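PDB 4MJK: CRISPR protein from Archaeoglobus fulgidus, which is a Cas5-family CRISPR protein that probably helps assemble the RNA-guided Cascade complex, perhaps of type I-A. Local coordinates for residues E64-I69 with N203-K208; F28-P33 with Y228-M233; G38-A43 with K142-I147. One frame throughout, in Å; residues are numbered along the deposited sequence.

Contact 1: residues E64-I69 with N203-K208; sequences ENLLAI and NPFEVK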
ATOM      1  N   GLU A  64     -12.082  29.440  -2.291  1.00 27.85           N
ATOM      2  CA  GLU A  64     -12.521  30.718  -2.842  1.00 27.22           C
ATOM      3  C   GLU A  64     -11.406  31.394  -3.636  1.00 24.68           C
ATOM      4  O   GLU A  64     -11.663  32.115  -4.599  1.00 25.31           O
ATOM      5  CB  GLU A  64     -13.038  31.635  -1.723  1.00 33.24           C
ATOM      6  CG  GLU A  64     -14.370  31.181  -1.135  1.00 36.48           C
ATOM      7  CD  GLU A  64     -14.708  31.852   0.193  1.00 43.60           C
ATOM      8  OE1 GLU A  64     -13.864  32.606   0.730  1.00 45.28           O
ATOM      9  OE2 GLU A  64     -15.824  31.612   0.705  1.00 45.96           O
ATOM     10  N   ASN A  65     -10.165  31.158  -3.242  1.00 23.35           N
ATOM     11  CA  ASN A  65      -9.040  31.769  -3.939  1.00 24.41           C
ATOM     12  C   ASN A  65      -8.444  30.881  -5.037  1.00 20.45           C
ATOM     13  O   ASN A  65      -7.549  31.301  -5.773  1.00 18.67           O
ATOM     14  CB  ASN A  65      -7.949  32.177  -2.943  1.00 26.53           C
ATOM     15  CG  ASN A  65      -8.390  33.309  -2.026  1.00 38.10           C
ATOM     16  OD1 ASN A  65      -8.418  33.160  -0.800  1.00 42.37           O
ATOM     17  ND2 ASN A  65      -8.741  34.453  -2.620  1.00 32.60           N
ATOM     18  N   LEU A  66      -8.949  29.662  -5.155  1.00 19.74           N
ATOM     19  CA  LEU A  66      -8.366  28.696  -6.085  1.00 19.92           C
ATOM     20  C   LEU A  66      -8.820  28.938  -7.519  1.00 17.66           C
ATOM     21  O   LEU A  66     -10.006  29.018  -7.785  1.00 20.47           O
ATOM     22  CB  LEU A  66      -8.729  27.268  -5.669  1.00 20.43           C
ATOM     23  CG  LEU A  66      -8.066  26.116  -6.442  1.00 17.68           C
ATOM     24  CD1 LEU A  66      -6.584  25.979  -6.099  1.00 16.28           C
ATOM     25  CD2 LEU A  66      -8.791  24.807  -6.144  1.00 17.89           C
ATOM     26  N   LEU A  67      -7.869  29.033  -8.443  1.00 16.63           N
ATOM     27  CA  LEU A  67      -8.187  29.145  -9.860  1.00 16.84           C
ATOM     28  C   LEU A  67      -8.028  27.808 -10.586  1.00 17.80           C
ATOM     29  O   LEU A  67      -8.739  27.537 -11.552  1.00 15.83           O
ATOM     30  CB  LEU A  67      -7.285  30.185 -10.515  1.00 17.77           C
ATOM     31  CG  LEU A  67      -7.537  31.596  -9.974  1.00 22.14           C
ATOM     32  CD1 LEU A  67      -6.619  32.603 -10.662  1.00 22.20           C
ATOM     33  CD2 LEU A  67      -9.013  31.974 -10.124  1.00 18.68           C
ATOM     34  N   ALA A  68      -7.079  26.990 -10.128  1.00 15.11           N
ATOM     35  CA  ALA A  68      -6.793  25.730 -10.811  1.00 12.14           C
ATOM     36  C   ALA A  68      -6.170  24.731  -9.867  1.00 13.50           C
ATOM     37  O   ALA A  68      -5.405  25.101  -8.982  1.00 11.83           O
ATOM     38  CB  ALA A  68      -5.859  25.978 -11.990  1.00 11.56           C
ATOM     39  N   ILE A  69      -6.484  23.452 -10.069  1.00 10.55           N
ATOM     40  CA  ILE A  69      -5.755  22.387  -9.402  1.00  9.00           C
ATOM     41  C   ILE A  69      -5.728  21.176 -10.302  1.00 11.68           C
ATOM     42  O   ILE A  69      -6.777  20.645 -10.665  1.00 12.67           O
ATOM     43  CB  ILE A  69      -6.354  22.023  -8.027  1.00 13.81           C
ATOM     44  CG1 ILE A  69      -5.590  20.832  -7.422  1.00  9.63           C
ATOM     45  CG2 ILE A  69      -7.837  21.715  -8.142  1.00 11.21           C
ATOM     46  CD1 ILE A  69      -5.942  20.561  -5.949  1.00 12.47           C
ATOM     47  N   ASN A 203     -16.354  19.238  -5.948  1.00 16.85           N
ATOM     48  CA  ASN A 203     -15.864  20.444  -6.604  1.00 18.09           C
ATOM     49  C   ASN A 203     -14.980  21.257  -5.655  1.00 18.50           C
ATOM     50  O   ASN A 203     -15.415  21.634  -4.568  1.00 18.90           O
ATOM     51  CB  ASN A 203     -17.069  21.260  -7.107  1.00 19.52           C
ATOM     52  CG  ASN A 203     -16.671  22.498  -7.884  1.00 23.09           C
ATOM     53  OD1 ASN A 203     -15.501  22.730  -8.164  1.00 22.35           O
ATOM     54  ND2 ASN A 203     -17.662  23.302  -8.246  1.00 28.83           N
ATOM     55  N   PRO A 204     -13.717  21.510  -6.042  1.00 18.84           N
ATOM     56  CA  PRO A 204     -12.863  22.241  -5.097  1.00 20.07           C
ATOM     57  C   PRO A 204     -13.020  23.756  -5.226  1.00 21.11           C
ATOM     58  O   PRO A 204     -12.476  24.496  -4.414  1.00 26.01           O
ATOM     59  CB  PRO A 204     -11.455  21.832  -5.528  1.00 18.70           C
ATOM     60  CG  PRO A 204     -11.579  21.642  -7.021  1.00 18.09           C
ATOM     61  CD  PRO A 204     -12.972  21.066  -7.237  1.00 19.79           C
ATOM     62  N   PHE A 205     -13.731  24.207  -6.250  1.00 20.39           N
ATOM     63  CA  PHE A 205     -13.857  25.635  -6.516  1.00 23.54           C
ATOM     64  C   PHE A 205     -15.023  26.206  -5.735  1.00 26.38           C
ATOM     65  O   PHE A 205     -16.144  25.704  -5.817  1.00 31.65           O
ATOM     66  CB  PHE A 205     -14.031  25.891  -8.008  1.00 21.78           C
ATOM     67  CG  PHE A 205     -12.894  25.389  -8.831  1.00 22.61           C
ATOM     68  CD1 PHE A 205     -11.627  25.935  -8.686  1.00 23.21           C
ATOM     69  CD2 PHE A 205     -13.076  24.364  -9.732  1.00 22.45           C
ATOM     70  CE1 PHE A 205     -10.563  25.466  -9.428  1.00 20.23           C
ATOM     71  CE2 PHE A 205     -12.010  23.885 -10.475  1.00 26.66           C
ATOM     72  CZ  PHE A 205     -10.756  24.444 -10.321  1.00 21.83           C
ATOM     73  N   GLU A 206     -14.746  27.234  -4.947  1.00 28.82           N
ATOM     74  CA  GLU A 206     -15.792  27.920  -4.202  1.00 30.98           C
ATOM     75  C   GLU A 206     -15.988  29.313  -4.777  1.00 33.18           C
ATOM     76  O   GLU A 206     -15.064  29.898  -5.346  1.00 30.76           O
ATOM     77  CB  GLU A 206     -15.429  28.007  -2.715  1.00 32.15           C
ATOM     78  CG  GLU A 206     -15.133  26.659  -2.062  1.00 37.58           C
ATOM     79  CD  GLU A 206     -16.013  26.374  -0.850  1.00 43.23           C
ATOM     80  OE1 GLU A 206     -17.054  27.049  -0.695  1.00 44.22           O
ATOM     81  OE2 GLU A 206     -15.660  25.470  -0.051  1.00 48.27           O
ATOM     82  N   VAL A 207     -17.194  29.848  -4.627  1.00 38.41           N
ATOM     83  CA  VAL A 207     -17.462  31.218  -5.039  1.00 43.80           C
ATOM     84  C   VAL A 207     -17.587  32.129  -3.822  1.00 46.70           C
ATOM     85  O   VAL A 207     -18.198  31.757  -2.823  1.00 47.42           O
ATOM     86  CB  VAL A 207     -18.746  31.313  -5.882  1.00 49.30           C
ATOM     87  CG1 VAL A 207     -19.080  32.773  -6.177  1.00 51.40           C
ATOM     88  CG2 VAL A 207     -18.593  30.513  -7.175  1.00 45.33           C
ATOM     89  N   LYS A 208     -17.009  33.324  -3.918  1.00 55.90           N
ATOM     90  CA  LYS A 208     -17.099  34.324  -2.851  1.00 56.96           C
ATOM     91  C   LYS A 208     -18.493  34.381  -2.227  1.00 57.54           C
ATOM     92  O   LYS A 208     -18.728  33.835  -1.147  1.00 57.75           O
ATOM     93  CB  LYS A 208     -16.732  35.709  -3.389  1.00 60.47           C
ATOM     94  CG  LYS A 208     -17.719  36.255  -4.415  1.00 60.56           C
ATOM     95  CD  LYS A 208     -17.532  37.754  -4.626  1.00 62.74           C
ATOM     96  CE  LYS A 208     -18.528  38.301  -5.640  1.00 65.01           C
ATOM     97  NZ  LYS A 208     -19.941  38.135  -5.193  1.00 61.52           N
TER

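Contact 2: residues F28-P33 with Y228-M233; sequences FYYPPP and YRIPIM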
ATOM      1  N   PHE A  28     -11.263   5.678  -6.608  1.00 13.60           N
ATOM      2  CA  PHE A  28     -10.459   6.803  -7.085  1.00 12.86           C
ATOM      3  C   PHE A  28      -9.116   6.333  -7.613  1.00 10.72           C
ATOM      4  O   PHE A  28      -8.376   5.655  -6.909  1.00  9.66           O
ATOM      5  CB  PHE A  28     -10.176   7.791  -5.953  1.00 10.51           C
ATOM      6  CG  PHE A  28     -11.379   8.542  -5.462  1.00 12.52           C
ATOM      7  CD1 PHE A  28     -12.193   9.239  -6.340  1.00 11.65           C
ATOM      8  CD2 PHE A  28     -11.686   8.564  -4.102  1.00 12.37           C
ATOM      9  CE1 PHE A  28     -13.305   9.936  -5.878  1.00 11.21           C
ATOM     10  CE2 PHE A  28     -12.790   9.253  -3.632  1.00 12.97           C
ATOM     11  CZ  PHE A  28     -13.600   9.942  -4.518  1.00 13.17           C
ATOM     12  N   TYR A  29      -8.781   6.717  -8.836  1.00  9.09           N
ATOM     13  CA  TYR A  29      -7.403   6.541  -9.298  1.00 11.69           C
ATOM     14  C   TYR A  29      -6.467   7.475  -8.508  1.00 10.77           C
ATOM     15  O   TYR A  29      -5.338   7.094  -8.160  1.00 10.32           O
ATOM     16  CB  TYR A  29      -7.292   6.822 -10.801  1.00 10.89           C
ATOM     17  CG  TYR A  29      -7.927   5.778 -11.695  1.00 12.95           C
ATOM     18  CD1 TYR A  29      -7.266   4.588 -11.988  1.00 16.85           C
ATOM     19  CD2 TYR A  29      -9.174   5.996 -12.276  1.00 16.97           C
ATOM     20  CE1 TYR A  29      -7.840   3.632 -12.826  1.00 19.70           C
ATOM     21  CE2 TYR A  29      -9.754   5.046 -13.124  1.00 18.84           C
ATOM     22  CZ  TYR A  29      -9.081   3.870 -13.388  1.00 18.81           C
ATOM     23  OH  TYR A  29      -9.635   2.924 -14.216  1.00 23.47           O
ATOM     24  N   TYR A  30      -6.936   8.690  -8.206  1.00 10.12           N
ATOM     25  CA  TYR A  30      -6.088   9.673  -7.517  1.00 10.33           C
ATOM     26  C   TYR A  30      -6.746  10.311  -6.306  1.00 10.60           C
ATOM     27  O   TYR A  30      -7.961  10.356  -6.210  1.00 10.79           O
ATOM     28  CB  TYR A  30      -5.689  10.804  -8.471  1.00  8.66           C
ATOM     29  CG  TYR A  30      -4.770  10.367  -9.567  1.00 13.66           C
ATOM     30  CD1 TYR A  30      -3.426  10.123  -9.307  1.00 12.07           C
ATOM     31  CD2 TYR A  30      -5.242  10.191 -10.870  1.00 11.23           C
ATOM     32  CE1 TYR A  30      -2.572   9.709 -10.309  1.00 13.93           C
ATOM     33  CE2 TYR A  30      -4.394   9.781 -11.878  1.00 13.21           C
ATOM     34  CZ  TYR A  30      -3.048   9.546 -11.589  1.00 15.86           C
ATOM     35  OH  TYR A  30      -2.173   9.131 -12.580  1.00 14.23           O
ATOM     36  N   PRO A  31      -5.937  10.861  -5.388  1.00 11.72           N
ATOM     37  CA  PRO A  31      -6.545  11.600  -4.277  1.00 11.01           C
ATOM     38  C   PRO A  31      -7.389  12.748  -4.819  1.00 10.10           C
ATOM     39  O   PRO A  31      -6.909  13.505  -5.664  1.00 10.36           O
ATOM     40  CB  PRO A  31      -5.331  12.171  -3.530  1.00 11.82           C
ATOM     41  CG  PRO A  31      -4.218  11.242  -3.863  1.00  9.52           C
ATOM     42  CD  PRO A  31      -4.466  10.870  -5.313  1.00 12.22           C
ATOM     43  N   PRO A  32      -8.638  12.869  -4.354  1.00 11.34           N
ATOM     44  CA  PRO A  32      -9.484  13.984  -4.802  1.00 11.41           C
ATOM     45  C   PRO A  32      -8.867  15.346  -4.488  1.00  9.88           C
ATOM     46  O   PRO A  32      -8.116  15.481  -3.520  1.00 10.28           O
ATOM     47  CB  PRO A  32     -10.780  13.785  -4.007  1.00  9.59           C
ATOM     48  CG  PRO A  32     -10.810  12.283  -3.731  1.00 13.16           C
ATOM     49  CD  PRO A  32      -9.366  11.924  -3.476  1.00  9.84           C
ATOM     50  N   PRO A  33      -9.167  16.354  -5.318  1.00 10.16           N
ATOM     51  CA  PRO A  33      -8.608  17.689  -5.071  1.00 10.35           C
ATOM     52  C   PRO A  33      -9.072  18.310  -3.741  1.00 12.51           C
ATOM     53  O   PRO A  33      -8.299  19.050  -3.144  1.00 13.70           O
ATOM     54  CB  PRO A  33      -9.078  18.514  -6.288  1.00 12.83           C
ATOM     55  CG  PRO A  33     -10.222  17.757  -6.866  1.00 12.24           C
ATOM     56  CD  PRO A  33      -9.938  16.294  -6.570  1.00 10.57           C
ATOM     57  N   TYR A 228     -13.465  15.258 -14.055  1.00 10.72           N
ATOM     58  CA  TYR A 228     -12.083  15.520 -14.475  1.00 10.80           C
ATOM     59  C   TYR A 228     -11.621  14.468 -15.460  1.00 11.00           C
ATOM     60  O   TYR A 228     -12.030  13.306 -15.366  1.00 10.35           O
ATOM     61  CB  TYR A 228     -11.120  15.438 -13.277  1.00 11.35           C
ATOM     62  CG  TYR A 228     -10.724  16.760 -12.663  1.00 11.51           C
ATOM     63  CD1 TYR A 228     -11.655  17.554 -12.035  1.00 13.27           C
ATOM     64  CD2 TYR A 228      -9.400  17.204 -12.713  1.00 12.18           C
ATOM     65  CE1 TYR A 228     -11.298  18.766 -11.459  1.00 11.67           C
ATOM     66  CE2 TYR A 228      -9.026  18.408 -12.131  1.00 14.98           C
ATOM     67  CZ  TYR A 228      -9.984  19.186 -11.507  1.00 15.82           C
ATOM     68  OH  TYR A 228      -9.627  20.398 -10.934  1.00 17.55           O
ATOM     69  N   ARG A 229     -10.739  14.860 -16.374  1.00  9.91           N
ATOM     70  CA  ARG A 229      -9.950  13.895 -17.123  1.00 10.80           C
ATOM     71  C   ARG A 229      -8.630  13.781 -16.364  1.00 11.28           C
ATOM     72  O   ARG A 229      -8.118  14.782 -15.877  1.00 11.27           O
ATOM     73  CB  ARG A 229      -9.709  14.352 -18.563  1.00 10.78           C
ATOM     74  CG  ARG A 229     -10.982  14.510 -19.380  1.00 16.65           C
ATOM     75  CD  ARG A 229     -11.803  13.215 -19.478  1.00 15.76           C
ATOM     76  NE  ARG A 229     -11.113  12.092 -20.124  1.00 17.59           N
ATOM     77  CZ  ARG A 229     -11.211  11.788 -21.420  1.00 19.65           C
ATOM     78  NH1 ARG A 229     -11.953  12.534 -22.234  1.00 19.18           N
ATOM     79  NH2 ARG A 229     -10.571  10.735 -21.910  1.00 17.46           N
ATOM     80  N   ILE A 230      -8.118  12.561 -16.224  1.00  8.96           N
ATOM     81  CA  ILE A 230      -6.925  12.316 -15.414  1.00  8.92           C
ATOM     82  C   ILE A 230      -5.960  11.447 -16.198  1.00 10.12           C
ATOM     83  O   ILE A 230      -6.376  10.479 -16.851  1.00 11.94           O
ATOM     84  CB  ILE A 230      -7.268  11.603 -14.065  1.00  9.86           C
ATOM     85  CG1 ILE A 230      -8.138  10.367 -14.315  1.00 10.86           C
ATOM     86  CG2 ILE A 230      -8.009  12.569 -13.124  1.00 10.01           C
ATOM     87  CD1 ILE A 230      -8.375   9.481 -13.093  1.00 11.46           C
ATOM     88  N   PRO A 231      -4.665  11.779 -16.144  1.00  8.93           N
ATOM     89  CA  PRO A 231      -3.707  10.964 -16.892  1.00 10.92           C
ATOM     90  C   PRO A 231      -3.297   9.715 -16.104  1.00 13.41           C
ATOM     91  O   PRO A 231      -3.163   9.763 -14.871  1.00 12.54           O
ATOM     92  CB  PRO A 231      -2.516  11.902 -17.052  1.00 11.85           C
ATOM     93  CG  PRO A 231      -2.537  12.734 -15.784  1.00  9.70           C
ATOM     94  CD  PRO A 231      -4.020  12.915 -15.457  1.00  9.22           C
ATOM     95  N   ILE A 232      -3.105   8.616 -16.828  1.00 11.81           N
ATOM     96  CA  ILE A 232      -2.682   7.349 -16.256  1.00 13.54           C
ATOM     97  C   ILE A 232      -1.449   6.894 -17.037  1.00 14.43           C
ATOM     98  O   ILE A 232      -1.518   6.564 -18.222  1.00 12.93           O
ATOM     99  CB  ILE A 232      -3.772   6.268 -16.365  1.00 16.03           C
ATOM    100  CG1 ILE A 232      -5.103   6.744 -15.742  1.00 18.04           C
ATOM    101  CG2 ILE A 232      -3.265   4.940 -15.779  1.00 17.99           C
ATOM    102  CD1 ILE A 232      -5.169   6.643 -14.270  1.00 15.93           C
HETATM  103  N   MSE A 233      -0.319   6.909 -16.354  1.00 13.16           N
HETATM  104  CA  MSE A 233       0.964   6.579 -16.940  1.00 17.04           C
HETATM  105  C   MSE A 233       1.047   5.071 -17.135  1.00 20.46           C
HETATM  106  O   MSE A 233       0.722   4.311 -16.221  1.00 20.56           O
HETATM  107  CB  MSE A 233       2.036   7.040 -15.948  1.00 18.53           C
HETATM  108  CG  MSE A 233       3.449   7.049 -16.427  1.00 27.56           C
HETATM  109 SE   MSE A 233       4.514   7.980 -15.072  0.50 21.68          SE
HETATM  110  CE  MSE A 233       4.742   9.686 -16.006  1.00 28.45           C
TER
HETATM  111  O   HOH W   1      -0.430   7.207 -13.454  1.00 10.47           O

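Contact 3: residues G38-A43 with K142-I147; sequences GAVAEA and KILWKI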
ATOM      1  N   GLY A  38      -7.692  19.758   1.721  1.00 14.49           N
ATOM      2  CA  GLY A  38      -7.880  19.513   3.146  1.00 15.92           C
ATOM      3  C   GLY A  38      -6.552  19.301   3.860  1.00 17.93           C
ATOM      4  O   GLY A  38      -6.395  19.676   5.019  1.00 16.18           O
ATOM      5  N   ALA A  39      -5.593  18.686   3.169  1.00 14.40           N
ATOM      6  CA  ALA A  39      -4.262  18.476   3.740  1.00 17.95           C
ATOM      7  C   ALA A  39      -3.522  19.802   3.899  1.00 19.30           C
ATOM      8  O   ALA A  39      -2.874  20.040   4.917  1.00 16.94           O
ATOM      9  CB  ALA A  39      -3.448  17.501   2.891  1.00 14.95           C
ATOM     10  N   VAL A  40      -3.613  20.662   2.886  1.00 17.10           N
ATOM     11  CA  VAL A  40      -3.067  22.011   3.001  1.00 17.81           C
ATOM     12  C   VAL A  40      -3.703  22.729   4.201  1.00 19.90           C
ATOM     13  O   VAL A  40      -3.009  23.316   5.038  1.00 20.51           O
ATOM     14  CB  VAL A  40      -3.303  22.836   1.718  1.00 17.94           C
ATOM     15  CG1 VAL A  40      -2.686  24.240   1.863  1.00 21.68           C
ATOM     16  CG2 VAL A  40      -2.720  22.126   0.513  1.00 16.93           C
ATOM     17  N   ALA A  41      -5.030  22.669   4.283  1.00 20.47           N
ATOM     18  CA  ALA A  41      -5.759  23.326   5.362  1.00 21.60           C
ATOM     19  C   ALA A  41      -5.315  22.810   6.732  1.00 23.30           C
ATOM     20  O   ALA A  41      -5.072  23.597   7.647  1.00 23.09           O
ATOM     21  CB  ALA A  41      -7.266  23.140   5.182  1.00 20.10           C
ATOM     22  N   GLU A  42      -5.210  21.489   6.871  1.00 21.16           N
ATOM     23  CA  GLU A  42      -4.720  20.895   8.114  1.00 23.80           C
ATOM     24  C   GLU A  42      -3.317  21.380   8.473  1.00 27.49           C
ATOM     25  O   GLU A  42      -3.024  21.630   9.644  1.00 27.85           O
ATOM     26  CB  GLU A  42      -4.724  19.358   8.049  1.00 24.70           C
ATOM     27  CG  GLU A  42      -4.061  18.707   9.267  1.00 34.20           C
ATOM     28  CD  GLU A  42      -4.255  17.198   9.359  1.00 37.89           C
ATOM     29  OE1 GLU A  42      -4.618  16.563   8.347  1.00 40.79           O
ATOM     30  OE2 GLU A  42      -4.036  16.641  10.461  1.00 42.09           O
ATOM     31  N   ALA A  43      -2.445  21.493   7.475  1.00 22.53           N
ATOM     32  CA  ALA A  43      -1.067  21.916   7.726  1.00 26.99           C
ATOM     33  C   ALA A  43      -1.029  23.371   8.176  1.00 29.98           C
ATOM     34  O   ALA A  43      -0.195  23.762   8.998  1.00 28.42           O
ATOM     35  CB  ALA A  43      -0.211  21.714   6.500  1.00 24.31           C
ATOM     36  N   LYS A 142       6.442  27.585   2.967  1.00 28.70           N
ATOM     37  CA  LYS A 142       6.962  26.689   3.989  1.00 30.11           C
ATOM     38  C   LYS A 142       5.911  25.689   4.456  1.00 28.87           C
ATOM     39  O   LYS A 142       6.239  24.551   4.777  1.00 30.89           O
ATOM     40  CB  LYS A 142       7.512  27.475   5.189  1.00 37.50           C
ATOM     41  CG  LYS A 142       6.465  27.921   6.197  1.00 37.71           C
ATOM     42  CD  LYS A 142       7.086  28.776   7.302  1.00 42.05           C
ATOM     43  CE  LYS A 142       6.030  29.519   8.122  1.00 43.54           C
ATOM     44  NZ  LYS A 142       5.229  28.624   9.015  1.00 45.55           N
ATOM     45  N   ILE A 143       4.655  26.122   4.509  1.00 30.34           N
ATOM     46  CA  ILE A 143       3.573  25.270   5.004  1.00 27.53           C
ATOM     47  C   ILE A 143       3.369  24.049   4.117  1.00 24.52           C
ATOM     48  O   ILE A 143       3.094  22.951   4.604  1.00 20.16           O
ATOM     49  CB  ILE A 143       2.222  26.025   5.098  1.00 29.64           C
ATOM     50  CG1 ILE A 143       2.349  27.271   5.983  1.00 36.58           C
ATOM     51  CG2 ILE A 143       1.135  25.099   5.636  1.00 25.51           C
ATOM     52  CD1 ILE A 143       2.976  27.000   7.333  1.00 39.28           C
ATOM     53  N   LEU A 144       3.483  24.255   2.809  1.00 22.06           N
ATOM     54  CA  LEU A 144       3.330  23.173   1.848  1.00 22.01           C
ATOM     55  C   LEU A 144       4.291  22.035   2.173  1.00 20.00           C
ATOM     56  O   LEU A 144       3.932  20.865   2.047  1.00 19.54           O
ATOM     57  CB  LEU A 144       3.525  23.683   0.410  1.00 20.33           C
ATOM     58  CG  LEU A 144       2.452  24.655  -0.105  1.00 25.20           C
ATOM     59  CD1 LEU A 144       2.815  25.240  -1.471  1.00 22.55           C
ATOM     60  CD2 LEU A 144       1.085  23.978  -0.162  1.00 22.36           C
ATOM     61  N   TRP A 145       5.496  22.370   2.631  1.00 20.78           N
ATOM     62  CA  TRP A 145       6.495  21.345   2.955  1.00 19.93           C
ATOM     63  C   TRP A 145       6.069  20.434   4.108  1.00 19.48           C
ATOM     64  O   TRP A 145       6.613  19.350   4.269  1.00 20.30           O
ATOM     65  CB  TRP A 145       7.830  21.983   3.303  1.00 19.07           C
ATOM     66  CG  TRP A 145       8.599  22.476   2.128  1.00 19.33           C
ATOM     67  CD1 TRP A 145       8.649  23.758   1.655  1.00 20.31           C
ATOM     68  CD2 TRP A 145       9.447  21.701   1.274  1.00 19.12           C
ATOM     69  NE1 TRP A 145       9.478  23.826   0.563  1.00 18.26           N
ATOM     70  CE2 TRP A 145       9.976  22.576   0.307  1.00 16.31           C
ATOM     71  CE3 TRP A 145       9.811  20.348   1.240  1.00 17.43           C
ATOM     72  CZ2 TRP A 145      10.858  22.147  -0.685  1.00 17.66           C
ATOM     73  CZ3 TRP A 145      10.677  19.925   0.250  1.00 19.13           C
ATOM     74  CH2 TRP A 145      11.195  20.821  -0.698  1.00 18.42           C
ATOM     75  N   LYS A 146       5.084  20.884   4.886  1.00 21.26           N
ATOM     76  CA  LYS A 146       4.677  20.224   6.126  1.00 21.99           C
ATOM     77  C   LYS A 146       3.522  19.226   5.970  1.00 22.19           C
ATOM     78  O   LYS A 146       2.936  18.760   6.961  1.00 23.44           O
ATOM     79  CB  LYS A 146       4.314  21.275   7.171  1.00 27.34           C
ATOM     80  CG  LYS A 146       5.500  22.134   7.644  1.00 30.77           C
ATOM     81  CD  LYS A 146       5.045  23.070   8.767  1.00 40.40           C
ATOM     82  CE  LYS A 146       6.197  23.863   9.367  1.00 42.41           C
ATOM     83  NZ  LYS A 146       6.693  24.905   8.428  1.00 46.77           N
ATOM     84  N   ILE A 147       3.188  18.904   4.729  1.00 18.76           N
ATOM     85  CA  ILE A 147       2.122  17.948   4.471  1.00 17.48           C
ATOM     86  C   ILE A 147       2.660  16.526   4.672  1.00 15.82           C
ATOM     87  O   ILE A 147       3.615  16.132   3.995  1.00 14.97           O
ATOM     88  CB  ILE A 147       1.584  18.126   3.054  1.00 20.35           C
ATOM     89  CG1 ILE A 147       0.868  19.481   2.932  1.00 20.87           C
ATOM     90  CG2 ILE A 147       0.641  16.970   2.681  1.00 17.38           C
ATOM     91  CD1 ILE A 147       0.516  19.861   1.495  1.00 21.62           C
TER

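Contact 1: residues E64-I69 with N203-K208
F205 brings one edge of its ring against the backbone at the start of strand 66-73. With CG anti to its carbonyl carbon (chi1 -60°), the ring is set so that its CD1-CE1 side faces the strand: CD1 lies 3.6 Å from L66 O, near the ring plane, while CE1 lies 3.5 Å from L67 O, in an oblique approach. L66 crosses the phenyl group at about a right angle, its CD2 methyl 3.8 Å from F205 CE1 and also meeting P204 CB. P204 in turn lays its CG over the centre of one face of the F205 ring, 4.1 Å above the plane, and touches I69 CG2 on the strand at 3.9 Å. An Asx turn shapes the loop here, N203 OD1 accepting from F205 N at 3.0 Å with the donor well above the carbonyl plane. A classic beta bulge sets L67 and A68 together opposite V133 of strand 127-134. Nearer the surface, E64 and E206 pack by their aliphatic parts, CG of E64 to CB of E206 at 3.7 Å, with their carboxylate planes 86° apart. Methyl and ring packing, with a ring edge against carbonyl oxygens, thus joins loop to sheet, and R263 donates to both L66 O and E206 O, one guanidinium bridging the segments. E64 OE2 and E206 OE1, 4.9 Å apart, would probably repel mildly.

Contact 2: residues F28-P33 with Y228-M233
The CD1 methyl of I230 sits where the side chains of Y29 and Y30 converge, and the densest packing lies around it. It comes 3.7 Å from Y29 CD2 and 3.9 Å from Y30 CD2, reaching the Y30 ring at the edge and the Y29 ring obliquely. In I230, CG1 lies between the backbone N and the carbonyl carbon (chi1 51°), and the extended branch beyond it (chi2 172°) places CD1 against CB and CD2 of Y29. A second methyl, CD1 of I232, lies 3.7 Å from Y29 CD1 and also approaches Y30 CE2, so that two isoleucine ends share the two rings. Equally tight is the polar end of buried Y30, whose OH donates to P231 O at 2.6 Å, lying in the carbonyl plane with a C=O...donor angle of 156°. Here the loop that leads into helix 33-46 crosses the end of strand 225-231, the central strand of a three-stranded antiparallel sheet; E199, on the neighbouring strand 196-202, receives the backbone N-H groups of both Y29 and Y30 through its carboxylate. The Y30 hydroxyl also accepts from a water at 2.7 Å, so two bonds grip the phenol oxygen, and that water accepts in turn from the backbone N of M233, a selenomethionine. The looser side belongs to Y29, which is partly exposed and also makes a cation-pi contact with R80.

Contact 3: residues G38-A43 with K142-I147
A43 presses its CB methyl against I143, and van der Waals contact between aliphatic groups accounts for most of the direct meeting of the two segments. The closest approach is that of A43 CB to I143 CG2, at 3.7 Å. This branch of I143 stands anti to its backbone N, while CG1 takes the place beside that N (chi1 -57°), leaving the shorter branch to meet the alanine. A43 CB also lies 4.3 Å from I147 CG1, so the small residue is met by both isoleucines, and it lies near the backbone oxygens of I143 and K146 as well. One turn back along the helix, A39 and V40 meet the two branches of I147: CG2 reaches A39 CB at 4.1 Å, and CD1 reaches V40 CG2 at 4.1 Å, the valine and isoleucine side chains crossing obliquely. L144 starts away from the helix, yet its CD2 comes within 4.3 Å of V40 CG2.

Backbone hydrogen bonding shapes each partner separately. Helix 33-46 keeps its regular i to i+4 pattern, as in A43 N to A39 O. In the other segment the short, weakly bonded helix 141-144 runs into a type I beta turn from L144 to I147, and this turn leads the chain back so that I143 and I147 meet A43 CB from different directions. The pair thus joins helix 33-46 to a segment that lies on the six-stranded antiparallel sheet, where L144 touches Y4 and V6 of strand 2-10 and I147 packs on V159 of strand 157-170.

Charge enters at the margins. E42 forms a salt bridge through OE1 with R149, and K142 pairs with D47 just past the helix end. K146, exposed, adds a long, weak ion pair to the same carboxylate of D47.

How the contacts relate
Contacts 1 and 3 do not touch, their nearest atoms being about 7 Å and their centres about 17 Å apart; contact 3 lies on helix 33-46 and contact 1 on helix 58-65, which follow each other, and their segments interleave along the chain. Contact 2 closes the longest loop, with both others nested inside it, its centre about 18 Å from contact 1 and about 20 Å from contact 3. Contacts 1 and 2 touch directly: I69 O is 2.9 Å from Y228 OH, a probable hydrogen bond, and P33 meets I69 and P204. The helix that begins at P33 then continues to contact 3. Together they connect the six-stranded and three-stranded sheets and helix 33-46 within one compact chain.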